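Local coordinates for brain-specific angiogenesis inhibitor 1-associated protein 2-like protein 2 (Mus musculus, PDB 3OK8) that binds phosphoinositides through its I-BAR (IMD) domain and induces planar or gently curved membrane structures, at residues M15-S20 / R176-E181. Numbering follows the deposited sequence.
Sequences MAIYKS and RAAELE
Ala-178 faces both Ile-17 and Tyr-18, its one methyl meeting two larger side chains of helix 5-66. Tyr-18 brings the hydroxyl-bearing end of its ring to this methyl, Tyr-18 CE2 lying 3.6 Å from Ala-178 CB and CZ 3.7 Å. The ring stands obliquely to the methyl, in apolar contact through carbon, while the OH of this buried tyrosine is hydrogen-bonded to Ser-120 of helix 71-147; a tyrosine suits a place that is apolar along the ring and polar at the end. The beta-branched Ile-17 suits its place because its two branches can reach Ala-178 and Glu-179 separately. With CG2 anti to the backbone N and CG1 anti to the carbonyl carbon (chi1 -70°), Ile-17 CG2 lies 3.4 Å from Ala-178 O and 4.0 Å from Ala-178 CB. The other branch, extended at chi2 174°, carries Ile-17 CD1 to within 3.7 Å of Glu-179 CG. Glu-179 thus offers Ile-17 its aliphatic stem, while its carboxylate goes on to Ser-68 of the second subunit, with which OE2 is hydrogen-bonded. A serine in place of Ile-17 would probably open a gap beside Ala-178 and leave the stem of Glu-179 without its apolar neighbour. With only a methyl projecting at Ala-178, the axes of the two short segments come within 9.3 Å, at 22° between their N-to-C directions. Such shallow, nearly parallel packing of helix 5-66 and helix 153-217, with helix 71-147 at the tyrosine's end and the partner subunit next to the glutamate, is characteristic of the I-BAR (IMD) fold, an antiparallel dimer of three-helix bundles.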
loop_
_atom_site.group_PDB
_atom_site.type_symbol
_atom_site.label_atom_id
_atom_site.label_comp_id
_atom_site.label_asym_id
_atom_site.label_seq_id
_atom_site.Cartn_x
_atom_site.Cartn_y
_atom_site.Cartn_z
ATOM N N MET A 15 37.282 -19.489 -9.830
ATOM C CA MET A 15 37.202 -19.425 -8.380
ATOM C C MET A 15 36.541 -18.132 -7.920
ATOM O O MET A 15 35.802 -18.121 -6.943
ATOM C CB MET A 15 38.596 -19.569 -7.772
ATOM C CG MET A 15 39.051 -21.015 -7.684
ATOM S SD MET A 15 38.146 -21.886 -6.389
ATOM C CE MET A 15 37.823 -23.443 -7.187
ATOM N N ALA A 16 36.806 -17.051 -8.645
ATOM C CA ALA A 16 36.196 -15.760 -8.375
ATOM C C ALA A 16 34.674 -15.825 -8.508
ATOM O O ALA A 16 33.953 -15.085 -7.844
ATOM C CB ALA A 16 36.755 -14.719 -9.319
ATOM N N ILE A 17 34.200 -16.710 -9.378
ATOM C CA ILE A 17 32.780 -16.860 -9.653
ATOM C C ILE A 17 32.060 -17.674 -8.586
ATOM O O ILE A 17 31.011 -17.261 -8.089
ATOM C CB ILE A 17 32.545 -17.505 -11.011
ATOM C CG1 ILE A 17 32.943 -16.533 -12.118
ATOM C CG2 ILE A 17 31.083 -17.935 -11.138
ATOM C CD1 ILE A 17 32.884 -17.134 -13.512
ATOM N N TYR A 18 32.613 -18.830 -8.243
ATOM C CA TYR A 18 32.114 -19.598 -7.109
ATOM C C TYR A 18 32.143 -18.783 -5.820
ATOM O O TYR A 18 31.269 -18.929 -4.963
ATOM C CB TYR A 18 32.922 -20.882 -6.928
ATOM C CG TYR A 18 32.550 -21.921 -7.944
ATOM C CD1 TYR A 18 31.270 -22.462 -7.959
ATOM C CD2 TYR A 18 33.463 -22.353 -8.908
ATOM C CE1 TYR A 18 30.907 -23.403 -8.892
ATOM C CE2 TYR A 18 33.106 -23.300 -9.849
ATOM C CZ TYR A 18 31.828 -23.820 -9.831
ATOM O OH TYR A 18 31.442 -24.749 -10.753
ATOM N N LYS A 19 33.152 -17.931 -5.676
ATOM C CA LYS A 19 33.233 -17.090 -4.490
ATOM C C LYS A 19 32.241 -15.931 -4.529
ATOM O O LYS A 19 31.803 -15.471 -3.481
ATOM C CB LYS A 19 34.654 -16.592 -4.232
ATOM C CG LYS A 19 35.519 -17.575 -3.435
ATOM C CD LYS A 19 35.929 -18.797 -4.276
ATOM C CE LYS A 19 36.451 -19.942 -3.417
ATOM N NZ LYS A 19 37.795 -19.646 -2.835
ATOM N N SER A 20 31.883 -15.464 -5.725
ATOM C CA SER A 20 30.844 -14.438 -5.841
ATOM C C SER A 20 29.509 -15.011 -5.400
ATOM O O SER A 20 28.712 -14.347 -4.739
ATOM C CB SER A 20 30.715 -13.933 -7.279
ATOM O OG SER A 20 31.605 -12.870 -7.544
ATOM N N ARG A 176 32.895 -21.952 -18.040
ATOM C CA ARG A 176 31.591 -21.783 -18.666
ATOM C C ARG A 176 30.476 -22.301 -17.751
ATOM O O ARG A 176 29.472 -21.624 -17.538
ATOM C CB ARG A 176 31.566 -22.495 -20.017
ATOM C CG ARG A 176 30.188 -22.728 -20.581
ATOM C CD ARG A 176 30.171 -23.950 -21.504
ATOM N NE ARG A 176 28.816 -24.475 -21.674
ATOM C CZ ARG A 176 28.127 -25.099 -20.718
ATOM N NH1 ARG A 176 26.900 -25.540 -20.962
ATOM N NH2 ARG A 176 28.658 -25.280 -19.516
ATOM N N ALA A 177 30.660 -23.491 -17.191
ATOM C CA ALA A 177 29.655 -24.054 -16.296
ATOM C C ALA A 177 29.456 -23.214 -15.020
ATOM O O ALA A 177 28.343 -23.121 -14.495
ATOM C CB ALA A 177 29.996 -25.490 -15.954
ATOM N N ALA A 178 30.525 -22.595 -14.531
ATOM C CA ALA A 178 30.433 -21.754 -13.339
ATOM C C ALA A 178 29.747 -20.424 -13.640
ATOM O O ALA A 178 28.957 -19.927 -12.825
ATOM C CB ALA A 178 31.805 -21.521 -12.739
ATOM N N GLU A 179 30.072 -19.843 -14.796
ATOM C CA GLU A 179 29.384 -18.654 -15.293
ATOM C C GLU A 179 27.895 -18.914 -15.401
ATOM O O GLU A 179 27.068 -18.076 -15.022
ATOM C CB GLU A 179 29.887 -18.278 -16.689
ATOM C CG GLU A 179 31.125 -17.403 -16.729
ATOM C CD GLU A 179 31.613 -17.164 -18.158
ATOM O OE1 GLU A 179 31.462 -18.079 -19.011
ATOM O OE2 GLU A 179 32.145 -16.065 -18.431
ATOM N N LEU A 180 27.563 -20.075 -15.958
ATOM C CA LEU A 180 26.179 -20.452 -16.173
ATOM C C LEU A 180 25.395 -20.477 -14.858
ATOM O O LEU A 180 24.324 -19.883 -14.765
ATOM C CB LEU A 180 26.090 -21.802 -16.881
ATOM C CG LEU A 180 24.729 -22.196 -17.456
ATOM C CD1 LEU A 180 24.092 -21.059 -18.247
ATOM C CD2 LEU A 180 24.870 -23.425 -18.332
ATOM N N GLU A 181 25.937 -21.173 -13.860
ATOM C CA GLU A 181 25.341 -21.257 -12.530
ATOM C C GLU A 181 25.065 -19.878 -11.942
ATOM O O GLU A 181 24.023 -19.643 -11.321
ATOM C CB GLU A 181 26.273 -22.026 -11.592
ATOM C CG GLU A 181 26.401 -23.499 -11.934
ATOM C CD GLU A 181 25.081 -24.248 -11.833
ATOM O OE1 GLU A 181 24.658 -24.835 -12.853
ATOM O OE2 GLU A 181 24.467 -24.258 -10.740
#